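Long-range contacts in general Secretion Pathway Protein (Vibrio vulnificus, PDB 4G54), which probably helps the type II secretion machinery engage the cell wall, as a periplasmic part of the EpsAB fusion protein with a putative peptidoglycan-binding domain: residues 75-81 / 92-97; 23-27 / 105-111; 66-72 / 118-123; 38-44 / 229-235. All blocks are in the same frame, centred on the assembly; numbering follows the deposited sequence. Where two conformers were deposited one is given.

Following the chain from its N terminus shows how local and distant closures meet around one sheet hairpin. Residues 23-27 come first and find their partner at 105-111 (contact 2), the turn between two late strands of the six-stranded antiparallel sheet. Residues 38-44 pair far later, with 229-235 (contact 4), which ties the end of helix 30-40 and strand 43-44 to a segment near the C terminus. Residues 66-72 join 118-123 (contact 3), tying helix 69-73 to helix 115-121. The shortest closure, 75-81 with 92-97 (contact 1), is that hairpin and lies inside the other three loops. Contact 3 also lies within contact 4, whereas contact 2 crosses both contacts 3 and 4.

Contact 1 of 4, residues 75-81 / 92-97; sequences TPHPLLL and VVLLEV
The Pro78 ring rests beside the carbonyl of Leu94, with Pro78 CB 3.2 Å from Leu94 O, and on the same ring CG approaches Leu95 CD1 at 4.3 Å. Just before it in the chain, the flat imidazole of His77 works through its edge: ND1 points within the ring plane at Pro78 O, a long but straight bond of 3.3 Å (173°), and the ring also packs edge-to-face with His201. Beyond Pro78 the backbones pair as an antiparallel hairpin. Leu79 and Leu94 form a hydrogen-bonded pair, as do Leu81 and Val92, with the non-hydrogen-bonded pair Leu80 and Val93 between them. The bonds from Leu94 N to Leu79 O and from Leu81 N to Val92 O are both 2.7 Å.

Side chains of alternate residues fall on alternate faces. Leu81 and Leu94 share one, where Leu81 CG lies 3.9 Å from Leu94 CB. On the other, Leu80 has CG anti to its backbone N (chi1 -176°), which carries CD1 to 3.8 Å from Val93 CG2. Against the next strand, 101-105, Leu95 and Glu96 both face Val103, a classic beta bulge. In this buried setting the four reciprocal backbone bonds satisfy polar groups that water would otherwise serve, and fix the register, leaving the surrounding aliphatic groups to fill the core.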
# COMPACT_ATOMS: atom_id res chain seq x y z
N THR A 75 6.50 -6.51 4.01
CA THR A 75 5.53 -5.50 3.40
C THR A 75 4.15 -5.58 4.01
O THR A 75 3.59 -6.70 4.10
CB THR A 75 5.48 -5.58 1.88
OG1 THR A 75 4.73 -4.47 1.37
CG2 THR A 75 4.88 -6.87 1.37
N PRO A 76 3.62 -4.40 4.31
CA PRO A 76 2.28 -4.40 4.96
C PRO A 76 1.14 -4.47 3.91
O PRO A 76 -0.07 -4.56 4.33
CB PRO A 76 2.25 -3.05 5.73
CG PRO A 76 3.15 -2.18 4.91
CD PRO A 76 4.28 -3.06 4.44
N HIS A 77 1.42 -4.42 2.59
CA HIS A 77 0.35 -4.47 1.59
C HIS A 77 0.99 -4.91 0.29
O HIS A 77 2.24 -5.07 0.16
CB HIS A 77 -0.27 -3.05 1.38
CG HIS A 77 0.76 -1.94 1.35
ND1 HIS A 77 1.61 -1.66 0.31
CD2 HIS A 77 0.94 -0.96 2.27
CE1 HIS A 77 2.33 -0.58 0.59
NE2 HIS A 77 1.97 -0.15 1.80
N PRO A 78 0.21 -5.22 -0.71
CA PRO A 78 0.73 -5.73 -1.96
C PRO A 78 1.66 -4.70 -2.64
O PRO A 78 1.57 -3.49 -2.40
CB PRO A 78 -0.53 -6.00 -2.82
CG PRO A 78 -1.56 -6.33 -1.74
CD PRO A 78 -1.26 -5.35 -0.59
N LEU A 79 2.57 -5.22 -3.47
CA LEU A 79 3.56 -4.40 -4.21
C LEU A 79 3.63 -4.87 -5.61
O LEU A 79 3.20 -6.05 -5.95
CB LEU A 79 5.00 -4.68 -3.60
CG LEU A 79 5.16 -4.16 -2.17
CD1 LEU A 79 6.53 -4.54 -1.67
CD2 LEU A 79 5.06 -2.65 -2.05
N LEU A 80 4.21 -4.04 -6.52
CA LEU A 80 4.49 -4.51 -7.91
C LEU A 80 6.00 -4.85 -7.98
O LEU A 80 6.82 -3.98 -7.59
CB LEU A 80 4.16 -3.40 -8.91
CG LEU A 80 4.33 -3.83 -10.40
CD1 LEU A 80 3.16 -4.82 -10.80
CD2 LEU A 80 4.24 -2.53 -11.24
N LEU A 81 6.32 -6.10 -8.37
CA LEU A 81 7.73 -6.51 -8.41
C LEU A 81 8.21 -6.29 -9.85
O LEU A 81 7.54 -6.65 -10.82
CB LEU A 81 7.89 -8.02 -8.10
CG LEU A 81 7.32 -8.41 -6.73
CD1 LEU A 81 7.69 -9.90 -6.54
CD2 LEU A 81 7.87 -7.54 -5.62
N VAL A 92 5.05 -7.97 -11.99
CA VAL A 92 4.05 -8.89 -11.44
C VAL A 92 3.63 -8.38 -10.05
O VAL A 92 4.40 -7.72 -9.37
CB VAL A 92 4.64 -10.35 -11.38
CG1 VAL A 92 5.77 -10.49 -10.32
CG2 VAL A 92 3.56 -11.31 -11.15
N VAL A 93 2.36 -8.55 -9.71
CA VAL A 93 1.88 -8.14 -8.40
C VAL A 93 2.23 -9.16 -7.37
O VAL A 93 1.92 -10.35 -7.52
CB VAL A 93 0.36 -7.82 -8.41
CG1 VAL A 93 -0.16 -7.64 -6.98
CG2 VAL A 93 0.13 -6.55 -9.28
N LEU A 94 2.86 -8.69 -6.27
CA LEU A 94 3.05 -9.57 -5.09
C LEU A 94 1.85 -9.35 -4.21
O LEU A 94 1.61 -8.25 -3.69
CB LEU A 94 4.35 -9.16 -4.34
CG LEU A 94 4.57 -9.87 -3.00
CD1 LEU A 94 4.91 -11.29 -3.22
CD2 LEU A 94 5.75 -9.18 -2.27
N LEU A 95 1.08 -10.43 -3.97
CA LEU A 95 -0.10 -10.35 -3.13
C LEU A 95 0.24 -10.72 -1.74
O LEU A 95 -0.27 -10.05 -0.81
CB LEU A 95 -1.23 -11.31 -3.70
CG LEU A 95 -2.50 -11.45 -2.88
CD1 LEU A 95 -3.29 -10.14 -2.90
CD2 LEU A 95 -3.34 -12.60 -3.53
N GLU A 96 0.97 -11.83 -1.53
CA GLU A 96 1.39 -12.15 -0.15
C GLU A 96 2.73 -12.85 -0.18
O GLU A 96 3.16 -13.32 -1.19
CB GLU A 96 0.38 -12.95 0.59
CG GLU A 96 -0.02 -14.20 -0.07
CD GLU A 96 -1.21 -14.86 0.72
OE1 GLU A 96 -2.29 -15.08 0.18
OE2 GLU A 96 -1.00 -15.12 1.94
N VAL A 97 3.34 -12.92 0.98
CA VAL A 97 4.72 -13.39 1.07
C VAL A 97 4.95 -14.01 2.42
O VAL A 97 4.43 -13.51 3.45
CB VAL A 97 5.73 -12.23 0.85
CG1 VAL A 97 5.48 -10.97 1.80
CG2 VAL A 97 7.19 -12.76 1.03

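Contact 2 of 4, residues 23-27 / 105-111; sequences AVARM and LTGEQRL
Arg26 and Thr106 make the direct hydrogen bond of this contact: NH1 donates to Thr106 O at 3.2 Å (153°), lying in the carbonyl plane on a lone pair, with the oxygen near the guanidinium plane. The extended arginine chain reaches across Glu108 to the Thr106 carbonyl. Because Gly107 carries no side chain, NH1 can come within 3.4 Å of Gly107 CA. A water adds an indirect link, donating to Ala23 O at 2.7 Å and standing 2.6 Å from Thr106 OG1.

Charge plays a looser part. Glu108 lays CG over one guanidinium face, but OE1 lies well out of that plane, 4.0 Å from Arg26 NH2, too far for a salt bridge and with no N-H aimed at it; any attraction is probably of charges alone.

Van der Waals packing closes the other end. Leu111 CD1 meets Val24 CG1 at 4.1 Å and also touches the methyl of Ala23, and Thr106 CG2 lies against Val24 CA and 3.4 Å from Ala23 O. Met27, bent at its last torsion, settles its CG, SD and CE around the Thr106 carbonyl.

Within the turn, the Thr106 hydroxyl stands between its own backbone N and carbonyl carbon (chi1 71°), where OG1 accepts from Glu108 N and, at 2.9 Å, from Gln109 N. These two bonds define an ST turn and ST motif, here shaping the hairpin connection between strands 101-105 and 110-114.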
# COMPACT_ATOMS: atom_id res chain seq x y z
N ALA A 23 4.93 -17.32 -17.98
CA ALA A 23 3.63 -16.82 -17.47
C ALA A 23 3.81 -15.65 -16.50
O ALA A 23 2.90 -14.79 -16.44
CB ALA A 23 2.87 -17.90 -16.77
N VAL A 24 4.91 -15.63 -15.74
CA VAL A 24 5.07 -14.56 -14.73
C VAL A 24 5.28 -13.25 -15.34
O VAL A 24 5.05 -12.21 -14.67
CB VAL A 24 6.32 -14.67 -13.83
CG1 VAL A 24 5.93 -14.54 -12.35
CG2 VAL A 24 7.21 -15.80 -14.16
N ALA A 25 5.81 -13.26 -16.57
CA ALA A 25 6.26 -12.07 -17.30
C ALA A 25 5.24 -11.54 -18.29
O ALA A 25 5.61 -10.94 -19.30
CB ALA A 25 7.55 -12.38 -18.05
N ARG A 26 3.95 -11.77 -18.03
CA ARG A 26 2.92 -11.25 -18.88
C ARG A 26 2.85 -9.69 -19.08
O ARG A 26 2.63 -9.21 -20.20
CB ARG A 26 1.57 -11.73 -18.34
CG ARG A 26 0.48 -11.20 -19.14
CD ARG A 26 -0.86 -11.86 -18.86
NE ARG A 26 -1.90 -11.10 -19.55
CZ ARG A 26 -2.36 -9.91 -19.15
NH1 ARG A 26 -1.93 -9.33 -18.03
NH2 ARG A 26 -3.30 -9.30 -19.88
N MET A 27 2.93 -8.94 -17.97
CA MET A 27 2.76 -7.49 -18.00
C MET A 27 4.12 -6.91 -18.25
O MET A 27 5.10 -7.14 -17.50
CB MET A 27 2.23 -6.97 -16.65
CG MET A 27 0.81 -7.48 -16.43
SD MET A 27 -0.09 -6.80 -15.03
CE MET A 27 0.89 -7.42 -13.63
N LEU A 105 0.38 -12.25 -8.83
CA LEU A 105 -0.75 -12.01 -9.78
C LEU A 105 -0.21 -11.39 -11.06
O LEU A 105 0.44 -10.36 -11.02
CB LEU A 105 -1.81 -11.11 -9.13
CG LEU A 105 -2.29 -11.53 -7.76
CD1 LEU A 105 -3.28 -10.46 -7.19
CD2 LEU A 105 -3.08 -12.84 -7.85
N THR A 106 -0.50 -12.02 -12.21
CA THR A 106 0.15 -11.66 -13.48
C THR A 106 -0.76 -10.85 -14.36
O THR A 106 -0.36 -10.43 -15.45
CB THR A 106 0.59 -12.92 -14.29
OG1 THR A 106 -0.65 -13.53 -14.79
CG2 THR A 106 1.37 -13.93 -13.49
N GLY A 107 -1.99 -10.57 -13.95
CA GLY A 107 -3.00 -9.99 -14.85
C GLY A 107 -3.90 -11.08 -15.51
O GLY A 107 -4.99 -10.80 -15.99
N GLU A 108 -3.41 -12.31 -15.44
CA GLU A 108 -4.16 -13.48 -15.95
C GLU A 108 -4.20 -14.66 -15.03
O GLU A 108 -5.18 -15.42 -15.07
CB GLU A 108 -3.61 -13.89 -17.31
CG GLU A 108 -4.21 -12.88 -18.36
CD GLU A 108 -5.78 -12.73 -18.40
OE1 GLU A 108 -6.29 -11.55 -18.41
OE2 GLU A 108 -6.49 -13.78 -18.44
N GLN A 109 -3.15 -14.88 -14.28
CA GLN A 109 -3.05 -16.04 -13.42
C GLN A 109 -2.61 -15.68 -12.01
O GLN A 109 -1.84 -14.75 -11.81
CB GLN A 109 -1.99 -17.02 -13.98
CG GLN A 109 -2.36 -17.54 -15.35
CD GLN A 109 -1.25 -18.44 -15.87
OE1 GLN A 109 -0.93 -19.47 -15.27
NE2 GLN A 109 -0.68 -18.05 -17.00
N ARG A 110 -3.09 -16.45 -11.05
CA ARG A 110 -2.45 -16.50 -9.74
C ARG A 110 -1.40 -17.62 -9.67
O ARG A 110 -1.74 -18.82 -9.83
CB ARG A 110 -3.54 -16.70 -8.69
CG ARG A 110 -3.04 -16.74 -7.28
CD ARG A 110 -4.26 -17.16 -6.34
NE ARG A 110 -4.09 -16.85 -4.91
CZ ARG A 110 -4.76 -15.95 -4.17
NH1 ARG A 110 -5.74 -15.16 -4.66
NH2 ARG A 110 -4.42 -15.85 -2.89
N LEU A 111 -0.15 -17.24 -9.45
CA LEU A 111 1.02 -18.16 -9.34
C LEU A 111 1.69 -18.14 -7.96
O LEU A 111 1.72 -17.13 -7.28
CB LEU A 111 2.14 -17.77 -10.34
CG LEU A 111 1.62 -17.54 -11.76
CD1 LEU A 111 2.73 -17.08 -12.70
CD2 LEU A 111 0.93 -18.75 -12.28
O HOH W 1 0.25 -15.11 -16.71

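Contact 3 of 4, residues 66-72 / 118-123; sequences QLNWQEL and LMSLWR
Trp122 and Leu72 meet where the start of helix 69-73 packs against the C-terminal end of helix 115-121 and the short strand that follows. The Trp122 indole is met over one face and at its rim. Leu72 comes over one face, its CD2 lying 4.0 Å from the centroid of the six-membered ring and only 19° off the ring normal, a CH-pi contact. At the rim, Asn68 O approaches Trp122 CH2 in the ring plane at 3.7 Å, and Leu67 CB reaches the same CH2 at 4.1 Å. With CG anti to the backbone N (chi1 179°), the Trp122 side chain extends toward the opposite segment, while its NE1 is bonded to Glu125 O.

The helix that carries Leu72 begins with a capping box, which probably helps hold Asn68 O at the indole. Asn68 is the N-cap: its OD1 accepts from Glu71 N at 2.8 Å, nearly straight out from the side-chain carbonyl, and Glu71 OE1 answers by accepting from Asn68 N at 2.9 Å, so the first turn is gripped from both ends of the box.

A second indole, that of Trp69, is touched by two residues of helix 115-121. Leu118 CD2 lies obliquely to this ring, 3.7 Å from Trp69 CZ3. Met119, bent twice along its chain, brings SD to 5.2 Å from the centroid of the five-membered ring of Trp69, an oblique Met-aromatic contact; the placing of its terminal methyl is doubtful. Toward the sheet, Leu72 also touches Leu79 and Leu81 of strand 79-85, and Leu118 touches Leu81.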
# COMPACT_ATOMS: atom_id res chain seq x y z
N GLN A 66 14.14 0.14 -3.82
CA GLN A 66 14.92 -1.14 -3.91
C GLN A 66 14.86 -1.79 -2.57
O GLN A 66 15.22 -1.12 -1.53
CB GLN A 66 16.37 -0.79 -4.22
CG GLN A 66 16.56 -0.51 -5.60
CD GLN A 66 16.57 -1.74 -6.46
OE1 GLN A 66 17.09 -2.84 -6.09
NE2 GLN A 66 16.04 -1.57 -7.64
N LEU A 67 14.42 -3.06 -2.54
CA LEU A 67 14.25 -3.81 -1.26
C LEU A 67 15.15 -5.02 -1.31
O LEU A 67 15.44 -5.51 -2.42
CB LEU A 67 12.84 -4.34 -1.04
CG LEU A 67 11.82 -3.39 -0.42
CD1 LEU A 67 11.91 -2.01 -0.96
CD2 LEU A 67 10.38 -3.92 -0.45
N ASN A 68 15.49 -5.55 -0.14
CA ASN A 68 16.09 -6.92 -0.08
C ASN A 68 14.97 -7.88 0.32
O ASN A 68 13.77 -7.48 0.52
CB ASN A 68 17.31 -6.96 0.82
CG ASN A 68 16.99 -6.55 2.26
OD1 ASN A 68 15.97 -6.99 2.80
ND2 ASN A 68 17.82 -5.72 2.89
N TRP A 69 15.26 -9.18 0.39
CA TRP A 69 14.23 -10.16 0.65
C TRP A 69 13.68 -10.08 2.06
O TRP A 69 12.47 -10.32 2.25
CB TRP A 69 14.90 -11.57 0.42
CG TRP A 69 14.12 -12.73 0.86
CD1 TRP A 69 14.59 -13.74 1.65
CD2 TRP A 69 12.74 -13.13 0.49
NE1 TRP A 69 13.63 -14.73 1.81
CE2 TRP A 69 12.50 -14.39 1.12
CE3 TRP A 69 11.72 -12.55 -0.29
CZ2 TRP A 69 11.27 -15.08 1.01
CZ3 TRP A 69 10.51 -13.24 -0.41
CH2 TRP A 69 10.30 -14.49 0.21
N GLN A 70 14.55 -9.74 3.03
CA GLN A 70 14.10 -9.54 4.44
C GLN A 70 13.05 -8.41 4.41
O GLN A 70 11.94 -8.55 4.96
CB GLN A 70 15.30 -9.18 5.36
CG GLN A 70 14.81 -8.80 6.75
CD GLN A 70 14.35 -9.96 7.68
OE1 GLN A 70 14.15 -11.13 7.25
NE2 GLN A 70 14.16 -9.61 8.99
N GLU A 71 13.34 -7.33 3.69
CA GLU A 71 12.41 -6.18 3.65
C GLU A 71 11.11 -6.54 2.91
O GLU A 71 10.00 -6.17 3.37
CB GLU A 71 13.07 -4.95 3.03
CG GLU A 71 14.15 -4.36 3.89
CD GLU A 71 15.09 -3.40 3.15
OE1 GLU A 71 15.24 -3.45 1.91
OE2 GLU A 71 15.72 -2.56 3.87
N LEU A 72 11.19 -7.32 1.83
CA LEU A 72 10.03 -7.63 1.06
C LEU A 72 9.09 -8.44 1.96
O LEU A 72 7.87 -8.24 1.97
CB LEU A 72 10.47 -8.47 -0.16
CG LEU A 72 9.30 -8.74 -1.13
CD1 LEU A 72 8.96 -7.39 -1.79
CD2 LEU A 72 9.68 -9.72 -2.20
N LEU A 118 11.63 -16.86 -7.14
CA LEU A 118 11.60 -15.39 -7.07
C LEU A 118 12.99 -14.73 -7.25
O LEU A 118 13.21 -13.79 -8.06
CB LEU A 118 11.01 -14.91 -5.71
CG LEU A 118 11.07 -13.39 -5.53
CD1 LEU A 118 10.12 -12.64 -6.52
CD2 LEU A 118 10.59 -13.18 -4.10
N MET A 119 13.97 -15.26 -6.55
CA MET A 119 15.28 -14.64 -6.56
C MET A 119 16.00 -14.76 -7.87
O MET A 119 16.90 -13.92 -8.15
CB MET A 119 16.12 -15.14 -5.36
CG MET A 119 15.53 -14.67 -3.98
SD MET A 119 14.88 -12.96 -3.74
CE MET A 119 13.60 -13.31 -2.64
N SER A 120 15.65 -15.77 -8.68
CA SER A 120 16.24 -15.91 -9.99
C SER A 120 15.81 -14.80 -10.99
O SER A 120 16.55 -14.51 -11.95
CB SER A 120 16.01 -17.34 -10.48
OG SER A 120 14.67 -17.42 -10.92
N LEU A 121 14.72 -14.09 -10.68
CA LEU A 121 14.12 -13.15 -11.60
C LEU A 121 14.02 -11.74 -10.95
O LEU A 121 13.94 -10.75 -11.67
CB LEU A 121 12.71 -13.64 -11.95
CG LEU A 121 12.69 -14.93 -12.86
CD1 LEU A 121 11.29 -15.23 -13.30
CD2 LEU A 121 13.60 -14.75 -14.10
N TRP A 122 14.00 -11.63 -9.62
CA TRP A 122 13.76 -10.32 -8.98
C TRP A 122 15.10 -9.78 -8.49
O TRP A 122 15.83 -10.51 -7.75
CB TRP A 122 12.79 -10.50 -7.81
CG TRP A 122 12.49 -9.22 -7.08
CD1 TRP A 122 11.93 -8.03 -7.59
CD2 TRP A 122 12.71 -9.00 -5.68
NE1 TRP A 122 11.78 -7.13 -6.53
CE2 TRP A 122 12.31 -7.67 -5.38
CE3 TRP A 122 13.30 -9.79 -4.67
CZ2 TRP A 122 12.40 -7.12 -4.10
CZ3 TRP A 122 13.43 -9.23 -3.40
CH2 TRP A 122 12.93 -7.92 -3.10
N ARG A 123 15.40 -8.52 -8.85
CA ARG A 123 16.67 -7.91 -8.46
C ARG A 123 16.48 -6.80 -7.42
O ARG A 123 17.41 -6.08 -7.08
CB ARG A 123 17.46 -7.39 -9.68
CG ARG A 123 17.88 -8.53 -10.64
CD ARG A 123 18.56 -8.00 -11.93
NE ARG A 123 18.73 -9.08 -12.93
CZ ARG A 123 19.04 -8.93 -14.23
NH1 ARG A 123 19.20 -7.73 -14.80
NH2 ARG A 123 19.16 -10.01 -15.00

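Contact 4 of 4, residues 38-44 / 229-235; sequences YKLWGYR and FPSLAPL
Leu235 and Tyr43 form one apolar focus: Leu235 CD2 sits over the tyrosine ring, 4.0 Å from its centroid and 27° off the normal, and also touches Tyr38 CE2 at 3.8 Å. A second focus is Phe229, whose face receives Lys39 CB almost squarely above the ring centre, 3.9 Å from the centroid, while Phe229 CZ meets Leu40 CD1 at 3.9 Å. Leu232 lies between the two, its CD1 and CG against the backbone of Gly42 and Tyr43.

Helix 30-40 ends here in a Schellman motif. Gly42, with positive phi (91°), bonds back from its N to Lys39 O, and Tyr43 N bonds to Tyr38 O. The chain then leaves as a short, weakly bonded strand parallel to 233-234, Tyr43 pairing with Ala233.

That pairing rests on two straight backbone bonds, Ala233 N to Gly42 O at 2.9 Å and Arg44 N to Ala233 O at 2.9 Å. A water extends it, donating to Arg44 O at 2.6 Å and accepting from Leu235 N. At the outer edge, the Arg44 chain bends at chi3 to lay one guanidinium face over Ala233 C, and Lys39 NZ reaches Glu36 in a salt bridge.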
# COMPACT_ATOMS: atom_id res chain seq x y z
N TYR A 38 -3.70 -1.23 -8.78
CA TYR A 38 -4.83 -0.40 -8.33
C TYR A 38 -6.13 -1.22 -8.27
O TYR A 38 -6.98 -0.95 -7.40
CB TYR A 38 -5.08 0.75 -9.27
CG TYR A 38 -4.28 2.01 -8.98
CD1 TYR A 38 -3.19 2.37 -9.75
CD2 TYR A 38 -4.60 2.85 -7.87
CE1 TYR A 38 -2.49 3.65 -9.48
CE2 TYR A 38 -3.91 3.97 -7.57
CZ TYR A 38 -2.90 4.40 -8.39
OH TYR A 38 -2.23 5.56 -8.09
N LYS A 39 -6.31 -2.19 -9.13
CA LYS A 39 -7.56 -2.95 -9.05
C LYS A 39 -7.67 -3.70 -7.68
O LYS A 39 -8.77 -3.91 -7.16
CB LYS A 39 -7.60 -4.00 -10.13
CG LYS A 39 -7.62 -3.49 -11.51
CD LYS A 39 -7.85 -4.70 -12.52
CE LYS A 39 -7.37 -4.28 -13.88
NZ LYS A 39 -7.43 -5.43 -14.84
N LEU A 40 -6.53 -4.16 -7.13
CA LEU A 40 -6.53 -4.83 -5.83
C LEU A 40 -7.01 -3.92 -4.74
O LEU A 40 -7.58 -4.39 -3.76
CB LEU A 40 -5.09 -5.29 -5.45
CG LEU A 40 -4.72 -6.70 -5.73
CD1 LEU A 40 -4.59 -6.75 -7.15
CD2 LEU A 40 -3.38 -7.08 -5.05
N TRP A 41 -6.80 -2.61 -4.90
CA TRP A 41 -7.33 -1.65 -3.95
C TRP A 41 -8.78 -1.26 -4.26
O TRP A 41 -9.43 -0.45 -3.54
CB TRP A 41 -6.42 -0.41 -3.94
CG TRP A 41 -5.06 -0.66 -3.34
CD1 TRP A 41 -3.96 -0.99 -3.99
CD2 TRP A 41 -4.72 -0.55 -1.96
NE1 TRP A 41 -2.88 -1.11 -3.12
CE2 TRP A 41 -3.34 -0.84 -1.85
CE3 TRP A 41 -5.46 -0.22 -0.82
CZ2 TRP A 41 -2.64 -0.80 -0.57
CZ3 TRP A 41 -4.79 -0.19 0.43
CH2 TRP A 41 -3.43 -0.50 0.52
N GLY A 42 -9.36 -1.84 -5.32
CA GLY A 42 -10.75 -1.52 -5.70
C GLY A 42 -10.94 -0.38 -6.69
O GLY A 42 -12.12 0.08 -6.86
N TYR A 43 -9.84 0.12 -7.29
CA TYR A 43 -9.91 1.31 -8.09
C TYR A 43 -9.59 1.09 -9.55
O TYR A 43 -8.71 0.30 -9.90
CB TYR A 43 -8.98 2.39 -7.57
CG TYR A 43 -9.46 2.86 -6.22
CD1 TYR A 43 -10.65 3.61 -6.10
CD2 TYR A 43 -8.76 2.57 -5.04
CE1 TYR A 43 -11.11 4.06 -4.85
CE2 TYR A 43 -9.21 3.04 -3.79
CZ TYR A 43 -10.40 3.78 -3.73
OH TYR A 43 -10.97 4.22 -2.56
N ARG A 44 -10.30 1.88 -10.38
CA ARG A 44 -10.02 2.02 -11.77
C ARG A 44 -9.04 3.21 -11.96
O ARG A 44 -9.37 4.40 -11.74
CB ARG A 44 -11.38 2.13 -12.54
CG ARG A 44 -11.32 2.31 -14.04
CD ARG A 44 -12.76 2.53 -14.56
NE ARG A 44 -13.50 3.56 -13.77
CZ ARG A 44 -14.63 3.34 -13.09
NH1 ARG A 44 -15.20 2.14 -13.11
NH2 ARG A 44 -15.21 4.33 -12.41
N PHE A 229 -12.36 -9.21 -11.35
CA PHE A 229 -12.63 -8.23 -10.29
C PHE A 229 -14.09 -7.81 -10.38
O PHE A 229 -14.74 -7.82 -11.46
CB PHE A 229 -11.70 -6.96 -10.37
CG PHE A 229 -10.30 -7.24 -9.93
CD1 PHE A 229 -9.99 -7.21 -8.57
CD2 PHE A 229 -9.36 -7.63 -10.84
CE1 PHE A 229 -8.71 -7.56 -8.13
CE2 PHE A 229 -8.04 -7.92 -10.42
CZ PHE A 229 -7.74 -7.93 -9.05
N PRO A 230 -14.64 -7.39 -9.22
CA PRO A 230 -15.93 -6.81 -9.20
C PRO A 230 -15.78 -5.39 -9.77
O PRO A 230 -14.68 -4.95 -10.11
CB PRO A 230 -16.31 -6.83 -7.70
CG PRO A 230 -14.91 -6.64 -6.98
CD PRO A 230 -13.87 -7.21 -7.94
N SER A 231 -16.90 -4.72 -9.92
CA SER A 231 -16.95 -3.37 -10.42
C SER A 231 -16.00 -2.46 -9.61
O SER A 231 -15.97 -2.49 -8.38
CB SER A 231 -18.38 -2.87 -10.28
OG SER A 231 -19.32 -3.97 -10.09
N LEU A 232 -15.18 -1.72 -10.33
CA LEU A 232 -14.17 -0.83 -9.70
C LEU A 232 -14.69 0.56 -9.51
O LEU A 232 -15.61 0.98 -10.25
CB LEU A 232 -12.96 -0.80 -10.61
CG LEU A 232 -11.83 -1.81 -10.72
CD1 LEU A 232 -11.70 -2.82 -9.59
CD2 LEU A 232 -11.65 -2.33 -12.16
N ALA A 233 -14.10 1.29 -8.55
CA ALA A 233 -14.55 2.66 -8.21
C ALA A 233 -13.55 3.67 -8.82
O ALA A 233 -12.36 3.36 -9.02
CB ALA A 233 -14.58 2.84 -6.71
N PRO A 234 -14.02 4.89 -9.02
CA PRO A 234 -13.04 5.91 -9.39
C PRO A 234 -12.14 6.27 -8.22
O PRO A 234 -12.58 6.21 -7.08
CB PRO A 234 -13.96 7.11 -9.78
CG PRO A 234 -15.22 6.91 -9.01
CD PRO A 234 -15.40 5.40 -8.88
N LEU A 235 -10.87 6.63 -8.48
CA LEU A 235 -10.04 7.08 -7.38
C LEU A 235 -10.55 8.31 -6.62
O LEU A 235 -11.25 9.18 -7.18
CB LEU A 235 -8.59 7.33 -7.94
CG LEU A 235 -7.74 6.08 -8.23
CD1 LEU A 235 -6.53 6.49 -9.08
CD2 LEU A 235 -7.25 5.58 -6.83
O HOH W 2 -9.97 6.83 -11.24